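Glycosyl hydrolase family 62 protein (Coprinopsis cinerea, PDB 5B6T) probably removes alpha-L-arabinofuranosyl side groups from arabinoxylan by hydrolysis, as a glycoside hydrolase family 62 alpha-L-arabinofuranosidase. Local coordinates at residues L211-G216 with R221-W226; G216-R221 with F246-N251; V252-T255 with W259-D262; H154-S157 with H163-R166. All coordinates share one frame; numbering follows the deposited sequence.

Contact 1: L211-G216 with R221-W226; sequences LHEAIG and RWFRSW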
loop_
_atom_site.group_PDB
_atom_site.type_symbol
_atom_site.label_atom_id
_atom_site.label_comp_id
_atom_site.label_asym_id
_atom_site.label_seq_id
_atom_site.Cartn_x
_atom_site.Cartn_y
_atom_site.Cartn_z
ATOM N N LEU A 211 -7.969 0.787 5.641
ATOM C CA LEU A 211 -7.951 1.975 4.802
ATOM C C LEU A 211 -8.193 1.536 3.384
ATOM O O LEU A 211 -7.805 0.442 2.993
ATOM C CB LEU A 211 -6.587 2.686 4.855
ATOM C CG LEU A 211 -6.036 2.948 6.257
ATOM C CD1 LEU A 211 -4.639 3.565 6.197
ATOM C CD2 LEU A 211 -7.005 3.789 7.107
ATOM N N HIS A 212 -8.845 2.379 2.595
ATOM C CA HIS A 212 -9.084 2.006 1.199
ATOM C C HIS A 212 -9.214 3.302 0.399
ATOM O O HIS A 212 -9.845 4.247 0.861
ATOM C CB HIS A 212 -10.387 1.174 1.103
ATOM C CG HIS A 212 -10.500 0.305 -0.092
ATOM N ND1 HIS A 212 -10.678 0.781 -1.377
ATOM C CD2 HIS A 212 -10.511 -1.046 -0.191
ATOM C CE1 HIS A 212 -10.750 -0.241 -2.213
ATOM N NE2 HIS A 212 -10.683 -1.355 -1.517
ATOM N N GLU A 213 -8.597 3.324 -0.782
ATOM C CA GLU A 213 -8.646 4.481 -1.674
ATOM C C GLU A 213 -9.983 4.586 -2.411
ATOM O O GLU A 213 -10.601 3.558 -2.755
ATOM C CB GLU A 213 -7.512 4.436 -2.697
ATOM C CG GLU A 213 -7.266 5.765 -3.375
ATOM C CD GLU A 213 -6.045 5.785 -4.283
ATOM O OE1 GLU A 213 -5.116 4.957 -4.094
ATOM O OE2 GLU A 213 -6.009 6.697 -5.162
ATOM N N ALA A 214 -10.403 5.831 -2.622
ATOM C CA ALA A 214 -11.631 6.169 -3.314
ATOM C C ALA A 214 -11.335 7.330 -4.254
ATOM O O ALA A 214 -10.334 8.018 -4.130
ATOM C CB ALA A 214 -12.693 6.592 -2.303
ATOM N N ILE A 215 -12.224 7.517 -5.222
ATOM C CA ILE A 215 -12.192 8.633 -6.139
ATOM C C ILE A 215 -13.416 9.473 -5.798
ATOM O O ILE A 215 -14.554 9.020 -5.986
ATOM C CB ILE A 215 -12.276 8.160 -7.603
ATOM C CG1 ILE A 215 -11.159 7.156 -7.932
ATOM C CG2 ILE A 215 -12.278 9.330 -8.567
ATOM C CD1 ILE A 215 -11.311 6.522 -9.289
ATOM N N GLY A 216 -13.190 10.672 -5.279
ATOM C CA GLY A 216 -14.258 11.491 -4.719
ATOM C C GLY A 216 -15.102 12.222 -5.748
ATOM O O GLY A 216 -14.864 12.122 -6.988
ATOM N N ARG A 221 -8.342 11.664 -5.559
ATOM C CA ARG A 221 -8.116 10.490 -4.722
ATOM C C ARG A 221 -8.139 10.883 -3.246
ATOM O O ARG A 221 -7.686 11.969 -2.835
ATOM C CB ARG A 221 -6.780 9.821 -5.057
ATOM C CG ARG A 221 -6.612 9.425 -6.520
ATOM C CD ARG A 221 -7.812 8.642 -7.013
ATOM N NE ARG A 221 -7.641 8.113 -8.360
ATOM C CZ ARG A 221 -7.270 6.875 -8.665
ATOM N NH1 ARG A 221 -6.941 5.980 -7.730
ATOM N NH2 ARG A 221 -7.217 6.522 -9.964
ATOM N N TRP A 222 -8.653 9.951 -2.460
ATOM C CA TRP A 222 -8.725 10.102 -1.013
ATOM C C TRP A 222 -8.864 8.748 -0.348
ATOM O O TRP A 222 -9.094 7.754 -1.031
ATOM C CB TRP A 222 -9.878 11.030 -0.607
ATOM C CG TRP A 222 -11.285 10.527 -0.896
ATOM C CD1 TRP A 222 -11.835 10.281 -2.113
ATOM C CD2 TRP A 222 -12.295 10.235 0.076
ATOM N NE1 TRP A 222 -13.140 9.868 -1.956
ATOM C CE2 TRP A 222 -13.441 9.805 -0.628
ATOM C CE3 TRP A 222 -12.349 10.305 1.474
ATOM C CZ2 TRP A 222 -14.619 9.452 0.017
ATOM C CZ3 TRP A 222 -13.498 9.949 2.112
ATOM C CH2 TRP A 222 -14.634 9.537 1.389
ATOM N N PHE A 223 -8.742 8.719 0.979
ATOM C CA PHE A 223 -8.867 7.500 1.771
ATOM C C PHE A 223 -10.015 7.491 2.740
ATOM O O PHE A 223 -10.244 8.472 3.450
ATOM C CB PHE A 223 -7.559 7.182 2.554
ATOM C CG PHE A 223 -6.516 6.605 1.664
ATOM C CD1 PHE A 223 -5.657 7.451 0.936
ATOM C CD2 PHE A 223 -6.477 5.252 1.444
ATOM C CE1 PHE A 223 -4.733 6.910 0.072
ATOM C CE2 PHE A 223 -5.564 4.715 0.554
ATOM C CZ PHE A 223 -4.716 5.547 -0.146
ATOM N N ARG A 224 -10.694 6.343 2.768
ATOM C CA ARG A 224 -11.711 6.025 3.760
ATOM C C ARG A 224 -11.156 5.052 4.759
ATOM O O ARG A 224 -10.204 4.339 4.464
ATOM C CB ARG A 224 -12.945 5.444 3.068
ATOM C CG ARG A 224 -13.564 6.410 2.054
ATOM C CD ARG A 224 -14.708 5.812 1.266
ATOM N NE ARG A 224 -15.886 5.545 2.085
ATOM C CZ ARG A 224 -16.780 4.577 1.844
ATOM N NH1 ARG A 224 -16.650 3.778 0.780
ATOM N NH2 ARG A 224 -17.809 4.408 2.661
ATOM N N SER A 225 -11.768 5.002 5.944
ATOM C CA SER A 225 -11.294 4.126 7.017
ATOM C C SER A 225 -12.436 3.497 7.787
ATOM O O SER A 225 -13.516 4.102 7.950
ATOM C CB SER A 225 -10.402 4.898 7.991
ATOM O OG SER A 225 -11.074 6.038 8.550
ATOM N N TRP A 226 -12.142 2.296 8.282
ATOM C CA TRP A 226 -13.063 1.481 9.072
ATOM C C TRP A 226 -12.268 0.764 10.132
ATOM O O TRP A 226 -11.054 0.571 9.990
ATOM C CB TRP A 226 -13.737 0.407 8.208
ATOM C CG TRP A 226 -14.574 0.857 7.084
ATOM C CD1 TRP A 226 -15.942 0.903 7.054
ATOM C CD2 TRP A 226 -14.147 1.268 5.783
ATOM N NE1 TRP A 226 -16.390 1.314 5.838
ATOM C CE2 TRP A 226 -15.311 1.567 5.037
ATOM C CE3 TRP A 226 -12.901 1.425 5.169
ATOM C CZ2 TRP A 226 -15.258 2.024 3.712
ATOM C CZ3 TRP A 226 -12.869 1.863 3.854
ATOM C CH2 TRP A 226 -14.027 2.129 3.151
HETATM O O HOH W 1 -15.380 8.438 -3.303
#
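Ala214 lays its methyl group on the indole of Trp222. CB sits over one face, near the rim, 3.3 Å from Trp222 NE1. Arg224 CG covers the same face. Trp222 CG stands between its backbone N and carbonyl carbon (chi1 66°), and this turns the ring toward the partner strand. Paired backbone bonds close this part. Ala214 and Trp222 form a hydrogen-bonded pair, with Ala214 N 2.8 Å from Trp222 O. His212 and Arg224 form the next, and Arg224 N reaches His212 O almost straight on (3.0 Å, 171°). The segments are the arms of hairpin 207-215/221-228, part of one blade of the five-bladed beta-propeller of family 62. On the other face of the sheet, Phe223 CE2 packs 3.8 Å from Glu213 CB. Arg221 NH1 makes a salt bridge to Glu213 OE2 at 2.8 Å, from above the carboxylate plane. Glu213 OE2 also bonds to Ser264 OG. Glu195 pairs with Arg221 too, and a bound lead ion lies about 5 Å from the Arg221 side chain. The turn end is looser. Partly exposed Ile215 rests CG1 over one guanidinium face of Arg221. At the indole edge, on the Ala214 side, a water accepts from Trp222 NE1 and gives a weak bond to Ile215 O.

Contact 2: G216-R221 with F246-N251; sequences GSDGRR and FARANN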
loop_
_atom_site.group_PDB
_atom_site.type_symbol
_atom_site.label_atom_id
_atom_site.label_comp_id
_atom_site.label_asym_id
_atom_site.label_seq_id
_atom_site.Cartn_x
_atom_site.Cartn_y
_atom_site.Cartn_z
ATOM N N GLY A 216 -13.190 10.672 -5.279
ATOM C CA GLY A 216 -14.258 11.491 -4.719
ATOM C C GLY A 216 -15.102 12.222 -5.748
ATOM O O GLY A 216 -14.864 12.122 -6.988
ATOM N N SER A 217 -16.079 12.964 -5.217
ATOM C CA SER A 217 -17.022 13.725 -6.046
ATOM C C SER A 217 -16.338 14.801 -6.891
ATOM O O SER A 217 -16.878 15.218 -7.914
ATOM C CB SER A 217 -18.097 14.370 -5.167
ATOM O OG SER A 217 -17.526 15.260 -4.226
ATOM N N ASP A 218 -15.157 15.242 -6.455
ATOM C CA ASP A 218 -14.322 16.182 -7.230
ATOM C C ASP A 218 -13.325 15.498 -8.175
ATOM O O ASP A 218 -12.478 16.149 -8.761
ATOM C CB ASP A 218 -13.556 17.107 -6.294
ATOM C CG ASP A 218 -12.743 16.336 -5.251
ATOM O OD1 ASP A 218 -12.722 15.083 -5.315
ATOM O OD2 ASP A 218 -12.157 16.996 -4.386
ATOM N N GLY A 219 -13.418 14.175 -8.320
ATOM C CA GLY A 219 -12.465 13.427 -9.122
ATOM C C GLY A 219 -11.113 13.146 -8.470
ATOM O O GLY A 219 -10.246 12.526 -9.098
ATOM N N ARG A 220 -10.923 13.563 -7.226
ATOM C CA ARG A 220 -9.619 13.435 -6.574
ATOM C C ARG A 220 -9.540 12.207 -5.665
ATOM O O ARG A 220 -10.515 11.789 -5.056
ATOM C CB ARG A 220 -9.314 14.702 -5.766
ATOM C CG ARG A 220 -9.234 15.985 -6.592
ATOM C CD ARG A 220 -8.032 15.973 -7.493
ATOM N NE ARG A 220 -7.964 17.159 -8.356
ATOM C CZ ARG A 220 -7.041 17.334 -9.290
ATOM N NH1 ARG A 220 -6.065 16.443 -9.478
ATOM N NH2 ARG A 220 -7.079 18.428 -10.033
ATOM N N ARG A 221 -8.342 11.664 -5.559
ATOM C CA ARG A 221 -8.116 10.490 -4.722
ATOM C C ARG A 221 -8.139 10.883 -3.246
ATOM O O ARG A 221 -7.686 11.969 -2.835
ATOM C CB ARG A 221 -6.780 9.821 -5.057
ATOM C CG ARG A 221 -6.612 9.425 -6.520
ATOM C CD ARG A 221 -7.812 8.642 -7.013
ATOM N NE ARG A 221 -7.641 8.113 -8.360
ATOM C CZ ARG A 221 -7.270 6.875 -8.665
ATOM N NH1 ARG A 221 -6.941 5.980 -7.730
ATOM N NH2 ARG A 221 -7.217 6.522 -9.964
ATOM N N PHE A 246 -10.421 9.743 6.060
ATOM C CA PHE A 246 -9.180 9.371 6.703
ATOM C C PHE A 246 -8.113 10.373 6.253
ATOM O O PHE A 246 -7.420 10.964 7.078
ATOM C CB PHE A 246 -8.770 7.930 6.378
ATOM C CG PHE A 246 -7.504 7.540 7.045
ATOM C CD1 PHE A 246 -7.481 7.251 8.411
ATOM C CD2 PHE A 246 -6.314 7.498 6.318
ATOM C CE1 PHE A 246 -6.285 6.908 9.047
ATOM C CE2 PHE A 246 -5.114 7.178 6.936
ATOM C CZ PHE A 246 -5.101 6.874 8.308
ATOM N N ALA A 247 -7.974 10.550 4.941
ATOM C CA ALA A 247 -7.000 11.490 4.394
ATOM C C ALA A 247 -7.523 11.971 3.047
ATOM O O ALA A 247 -7.876 11.164 2.197
ATOM C CB ALA A 247 -5.630 10.835 4.258
ATOM N N ARG A 248 -7.559 13.283 2.871
ATOM C CA ARG A 248 -8.153 13.919 1.704
ATOM C C ARG A 248 -7.664 15.367 1.686
ATOM O O ARG A 248 -7.186 15.855 2.705
ATOM C CB ARG A 248 -9.678 13.877 1.825
ATOM C CG ARG A 248 -10.438 14.373 0.585
ATOM C CD ARG A 248 -11.905 13.937 0.621
ATOM N NE ARG A 248 -12.598 14.468 -0.539
ATOM C CZ ARG A 248 -13.366 15.567 -0.568
ATOM N NH1 ARG A 248 -13.663 16.271 0.522
ATOM N NH2 ARG A 248 -13.867 15.955 -1.737
ATOM N N ALA A 249 -7.736 16.043 0.551
ATOM C CA ALA A 249 -7.262 17.432 0.509
ATOM C C ALA A 249 -7.847 18.282 1.635
ATOM O O ALA A 249 -7.164 19.201 2.117
ATOM C CB ALA A 249 -7.592 18.056 -0.835
ATOM N N ASN A 250 -9.082 17.999 2.058
ATOM C CA ASN A 250 -9.735 18.843 3.065
ATOM C C ASN A 250 -9.359 18.554 4.511
ATOM O O ASN A 250 -9.865 19.225 5.420
ATOM C CB ASN A 250 -11.267 18.873 2.907
ATOM C CG ASN A 250 -11.910 17.516 3.161
ATOM O OD1 ASN A 250 -11.346 16.514 2.796
ATOM N ND2 ASN A 250 -13.100 17.486 3.752
ATOM N N ASN A 251 -8.499 17.582 4.757
ATOM C CA ASN A 251 -7.911 17.460 6.097
ATOM C C ASN A 251 -6.391 17.361 6.109
ATOM O O ASN A 251 -5.794 16.884 7.087
ATOM C CB ASN A 251 -8.552 16.319 6.928
ATOM C CG ASN A 251 -8.119 14.929 6.497
ATOM O OD1 ASN A 251 -7.601 14.744 5.408
ATOM N ND2 ASN A 251 -8.412 13.932 7.326
HETATM O O HOH W 2 -11.944 13.641 -3.165
HETATM O O HOH W 3 -8.188 14.595 -2.022
#
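Asp218 and Arg248 meet at the surface in a salt bridge. The side chains come from opposite directions, and Asp218 OD2 stays a rather long 3.3 Å from Arg248 NH2. The carboxylate and guanidinium planes are 40° apart. A water makes the closer link. It lies at the guanidinium edge, in its plane, and accepts from Arg248 NE at 2.8 Å. It donates to Asp218 OD1 at 2.7 Å and also to Arg220 O. Arg248 spans the distance with CG opposite its backbone N (chi1 -173°) and a chain extended as far as NE. An Asx turn fixes Asp218: Arg220 N donates to Asp218 OD1 from above the carboxylate plane, at 3.0 Å. Asp218 belongs to a type I beta turn from Gly216 to Gly219, closed by Gly219 N to Gly216 O at 2.8 Å. On the other side, Arg248 N donates to Asn251 OD1 at 2.9 Å, and Asn251 ND2 donates to Phe246 O. A second water joins Arg221 O to Ala249 N. Farther out, Arg220 pairs with Asp262, and Ser217 OG bonds to Glu242. Both Phe246 and Ala247 pair by backbone bonds with Phe223, which makes a classic beta bulge. Segment 216-221 thus turns strand 207-215 into strand 221-228. Segment 246-251 starts against the latter strand at Phe223, packs Arg248 on Trp222, and leads into strand 252-254 beside strand 7-9.

Contact 3: V252-T255 with W259-D262; sequences VAFT and WTRD
Phe254 sets the CE2 corner of its ring against the five-membered ring of Trp259, with Phe254 CE2 3.5 Å from Trp259 CD1. The two rings meet obliquely, their planes 76° apart. Trp259 CG stands between its backbone N and carbonyl carbon (chi1 67°), with the indole turned toward Phe254. Trp259 N lies over one face of the phenyl ring, toward its rim. Thr260 completes the contact. Its CG2 methyl stands over the centre of the indole and at the edge of the phenyl ring, 4.0 Å from Phe254 CZ. It therefore fills the corner between the two aromatic groups. Phe254 CZ also comes 3.6 Å from Thr260 O. The polar ends have other partners. Thr260 OG1 donates to Asp262 O at 2.7 Å, in the carbonyl plane and on a lone pair, and Trp259 NE1 bonds to Ser10 O. Strand 252-254 is the outermost strand of its sheet and pairs with strand 7-9. The loop that follows is folded back against Phe254. With an alanine at Phe254, a gap is likely to open beside the indole, and the Thr260 methyl would keep just one of its two rings. No hydrogen bond crosses between the segments, so their direct contact probably rests on shape fit and dispersion.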
loop_
_atom_site.group_PDB
_atom_site.type_symbol
_atom_site.label_atom_id
_atom_site.label_comp_id
_atom_site.label_asym_id
_atom_site.label_seq_id
_atom_site.Cartn_x
_atom_site.Cartn_y
_atom_site.Cartn_z
ATOM N N VAL A 252 -5.782 17.806 5.022
ATOM C CA VAL A 252 -4.331 17.824 4.884
ATOM C C VAL A 252 -3.829 19.249 4.716
ATOM O O VAL A 252 -4.113 19.909 3.711
ATOM C CB VAL A 252 -3.892 16.973 3.678
ATOM C CG1 VAL A 252 -2.415 17.157 3.379
ATOM C CG2 VAL A 252 -4.230 15.494 3.923
ATOM N N ALA A 253 -3.145 19.716 5.758
ATOM C CA ALA A 253 -2.382 20.948 5.730
ATOM C C ALA A 253 -1.033 20.654 5.099
ATOM O O ALA A 253 -0.577 19.505 5.113
ATOM C CB ALA A 253 -2.176 21.473 7.152
ATOM N N PHE A 254 -0.393 21.713 4.600
ATOM C CA PHE A 254 0.995 21.637 4.160
ATOM C C PHE A 254 1.781 22.713 4.912
ATOM O O PHE A 254 1.301 23.846 5.035
ATOM C CB PHE A 254 1.102 21.906 2.657
ATOM C CG PHE A 254 0.386 20.901 1.792
ATOM C CD1 PHE A 254 -0.981 20.980 1.599
ATOM C CD2 PHE A 254 1.082 19.897 1.145
ATOM C CE1 PHE A 254 -1.633 20.046 0.831
ATOM C CE2 PHE A 254 0.423 18.992 0.348
ATOM C CZ PHE A 254 -0.932 19.048 0.206
ATOM N N THR A 255 2.988 22.380 5.367
ATOM C CA THR A 255 3.895 23.417 5.954
ATOM C C THR A 255 4.278 24.393 4.844
ATOM O O THR A 255 4.394 25.597 5.073
ATOM C CB THR A 255 5.149 22.821 6.626
ATOM O OG1 THR A 255 5.851 21.978 5.702
ATOM C CG2 THR A 255 4.765 22.011 7.848
ATOM N N TRP A 259 0.946 20.971 -2.875
ATOM C CA TRP A 259 1.481 20.485 -4.150
ATOM C C TRP A 259 0.623 19.407 -4.807
ATOM O O TRP A 259 0.827 19.027 -5.971
ATOM C CB TRP A 259 2.913 20.023 -3.943
ATOM C CG TRP A 259 3.049 18.809 -3.073
ATOM C CD1 TRP A 259 3.180 18.792 -1.730
ATOM C CD2 TRP A 259 3.123 17.439 -3.512
ATOM N NE1 TRP A 259 3.293 17.490 -1.279
ATOM C CE2 TRP A 259 3.282 16.641 -2.357
ATOM C CE3 TRP A 259 3.068 16.813 -4.766
ATOM C CZ2 TRP A 259 3.392 15.244 -2.414
ATOM C CZ3 TRP A 259 3.213 15.418 -4.818
ATOM C CH2 TRP A 259 3.353 14.659 -3.649
ATOM N N THR A 260 -0.347 18.901 -4.058
ATOM C CA THR A 260 -1.234 17.869 -4.554
ATOM C C THR A 260 -2.620 18.097 -3.975
ATOM O O THR A 260 -2.751 18.535 -2.831
ATOM C CB THR A 260 -0.697 16.461 -4.177
ATOM O OG1 THR A 260 -1.575 15.463 -4.711
ATOM C CG2 THR A 260 -0.565 16.290 -2.663
ATOM N N ARG A 261 -3.645 17.776 -4.766
ATOM C CA ARG A 261 -5.033 17.669 -4.307
ATOM C C ARG A 261 -5.495 16.225 -4.145
ATOM O O ARG A 261 -6.623 15.995 -3.727
ATOM C CB ARG A 261 -5.974 18.370 -5.298
ATOM C CG ARG A 261 -5.759 19.878 -5.378
ATOM C CD ARG A 261 -6.852 20.512 -6.241
ATOM N NE ARG A 261 -6.340 21.718 -6.886
ATOM C CZ ARG A 261 -6.765 22.214 -8.053
ATOM N NH1 ARG A 261 -7.747 21.633 -8.740
ATOM N NH2 ARG A 261 -6.188 23.304 -8.540
ATOM N N ASP A 262 -4.623 15.289 -4.531
ATOM C CA ASP A 262 -4.882 13.864 -4.458
ATOM C C ASP A 262 -4.061 13.265 -3.343
ATOM O O ASP A 262 -2.847 13.545 -3.247
ATOM C CB ASP A 262 -4.478 13.190 -5.765
ATOM C CG ASP A 262 -5.351 13.593 -6.927
ATOM O OD1 ASP A 262 -6.389 12.929 -7.141
ATOM O OD2 ASP A 262 -4.990 14.578 -7.649
#

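Contact 4: H154-S157 with H163-R166; sequences HLFS and HLYR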
loop_
_atom_site.group_PDB
_atom_site.type_symbol
_atom_site.label_atom_id
_atom_site.label_comp_id
_atom_site.label_asym_id
_atom_site.label_seq_id
_atom_site.Cartn_x
_atom_site.Cartn_y
_atom_site.Cartn_z
ATOM N N HIS A 154 -4.199 -13.646 6.056
ATOM C CA HIS A 154 -5.232 -13.129 5.170
ATOM C C HIS A 154 -4.591 -12.423 3.989
ATOM O O HIS A 154 -3.597 -11.711 4.160
ATOM C CB HIS A 154 -6.166 -12.145 5.921
ATOM C CG HIS A 154 -6.820 -12.759 7.128
ATOM N ND1 HIS A 154 -8.092 -13.282 7.090
ATOM C CD2 HIS A 154 -6.377 -12.941 8.389
ATOM C CE1 HIS A 154 -8.392 -13.780 8.280
ATOM N NE2 HIS A 154 -7.377 -13.555 9.091
ATOM N N LEU A 155 -5.189 -12.593 2.828
ATOM C CA LEU A 155 -4.709 -11.956 1.618
ATOM C C LEU A 155 -5.853 -11.152 1.006
ATOM O O LEU A 155 -6.874 -11.709 0.553
ATOM C CB LEU A 155 -4.183 -13.021 0.644
ATOM C CG LEU A 155 -3.761 -12.519 -0.749
ATOM C CD1 LEU A 155 -2.635 -11.493 -0.669
ATOM C CD2 LEU A 155 -3.347 -13.669 -1.647
ATOM N N PHE A 156 -5.699 -9.840 1.051
ATOM C CA PHE A 156 -6.669 -8.922 0.493
ATOM C C PHE A 156 -6.254 -8.478 -0.901
ATOM O O PHE A 156 -5.076 -8.360 -1.216
ATOM C CB PHE A 156 -6.803 -7.666 1.369
ATOM C CG PHE A 156 -7.443 -7.911 2.712
ATOM C CD1 PHE A 156 -6.704 -8.378 3.821
ATOM C CD2 PHE A 156 -8.784 -7.665 2.872
ATOM C CE1 PHE A 156 -7.328 -8.575 5.043
ATOM C CE2 PHE A 156 -9.392 -7.854 4.090
ATOM C CZ PHE A 156 -8.667 -8.304 5.171
ATOM N N SER A 157 -7.242 -8.140 -1.716
ATOM C CA SER A 157 -7.013 -7.610 -3.045
ATOM C C SER A 157 -8.268 -6.858 -3.525
ATOM O O SER A 157 -9.378 -7.044 -3.001
ATOM C CB SER A 157 -6.605 -8.754 -3.997
ATOM O OG SER A 157 -7.675 -9.648 -4.250
ATOM N N HIS A 163 -15.045 -3.980 -5.277
ATOM C CA HIS A 163 -15.000 -5.131 -4.384
ATOM C C HIS A 163 -13.651 -5.215 -3.733
ATOM O O HIS A 163 -12.639 -5.004 -4.383
ATOM C CB HIS A 163 -15.263 -6.438 -5.131
ATOM C CG HIS A 163 -16.505 -6.393 -5.958
ATOM N ND1 HIS A 163 -16.478 -6.222 -7.324
ATOM C CD2 HIS A 163 -17.810 -6.463 -5.611
ATOM C CE1 HIS A 163 -17.719 -6.125 -7.777
ATOM N NE2 HIS A 163 -18.545 -6.300 -6.757
ATOM N N LEU A 164 -13.657 -5.510 -2.441
ATOM C CA LEU A 164 -12.468 -5.885 -1.689
ATOM C C LEU A 164 -12.603 -7.358 -1.353
ATOM O O LEU A 164 -13.575 -7.770 -0.720
ATOM C CB LEU A 164 -12.381 -5.078 -0.393
ATOM C CG LEU A 164 -11.225 -5.434 0.557
ATOM C CD1 LEU A 164 -9.860 -5.087 -0.032
ATOM C CD2 LEU A 164 -11.412 -4.712 1.879
ATOM N N TYR A 165 -11.636 -8.151 -1.776
ATOM C CA TYR A 165 -11.639 -9.596 -1.561
ATOM C C TYR A 165 -10.676 -10.000 -0.455
ATOM O O TYR A 165 -9.646 -9.325 -0.222
ATOM C CB TYR A 165 -11.218 -10.336 -2.827
ATOM C CG TYR A 165 -12.067 -10.005 -4.027
ATOM C CD1 TYR A 165 -13.251 -10.661 -4.248
ATOM C CD2 TYR A 165 -11.667 -9.049 -4.952
ATOM C CE1 TYR A 165 -14.048 -10.334 -5.329
ATOM C CE2 TYR A 165 -12.466 -8.705 -6.045
ATOM C CZ TYR A 165 -13.656 -9.362 -6.227
ATOM O OH TYR A 165 -14.443 -9.079 -7.322
ATOM N N ARG A 166 -10.989 -11.130 0.180
ATOM C CA ARG A 166 -10.148 -11.666 1.248
ATOM C C ARG A 166 -10.114 -13.207 1.224
ATOM O O ARG A 166 -11.178 -13.839 1.280
ATOM C CB ARG A 166 -10.661 -11.194 2.595
ATOM C CG ARG A 166 -9.777 -11.563 3.782
ATOM C CD ARG A 166 -10.400 -11.336 5.145
ATOM N NE ARG A 166 -11.639 -12.106 5.320
ATOM C CZ ARG A 166 -11.688 -13.395 5.630
ATOM N NH1 ARG A 166 -10.589 -14.087 5.825
ATOM N NH2 ARG A 166 -12.859 -13.993 5.740
#
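Arg166 is brought alongside Phe156 by its first torsion, which sends CG away from the backbone N (chi1 -174°). A bend at chi3 (59°) then turns the guanidinium toward His154. The aliphatic part of the chain does the packing. Arg166 CG lies over the face of the Phe156 ring, 3.9 Å from its centroid, in a CH-pi contact. Arg166 CD follows at 3.5 Å from Phe156 CZ. Beyond the ring, Arg166 NH1 donates to His154 ND1 at 2.9 Å. The bond is bent (134° at the hydrogen), but the donor lies in the imidazole plane. Accepting at ND1 is consistent with a neutral His154. Arg166 NH1 is shared with Gln168 OE1. With an alanine in place of Arg166, His154 ND1 would probably lose its donor, and the Phe156 face the cover of CG and CD. Leu164 CD1 touches the same phenyl group, 4.0 Å from Phe156 CD2. On the opposite face of the sheet Ser157 and Tyr165 form a hydrogen-bonded pair. Tyr165 N meets Ser157 O at 2.8 Å, and Ser157 N meets Tyr165 O at 3.1 Å. Ser157 OG bonds to Trp141 and Tyr165 OH to Asp159, and both side chains pack on helix 130-135. The segments belong to the hairpin of strands 152-158 and 163-170. These are the two inner strands of a four-stranded antiparallel sheet, the form of a blade in the five-bladed beta-propeller of this family.

Contacts 1 and 4 are buried hairpins from two different sheets, and both combine backbone ladders with aromatic packing and an arginine bond. In contact 1 the arginine meets a carboxylate near the bound lead ion; in contact 4 it meets a histidine. They touch lightly through His212 and Leu164. Contact 2 lies at the surface, at the turn of the hairpin of contact 1, sharing Gly216 and Arg221 with it. It relies on charge and water. Contact 3 is partly buried and apolar. Asp262 ties it to contact 2 through Arg220, and to both contacts 1 and 2 through Arg221 N. Contacts 3 and 4 lie on opposite sides of the chain's centre, their centres about 29 Å apart.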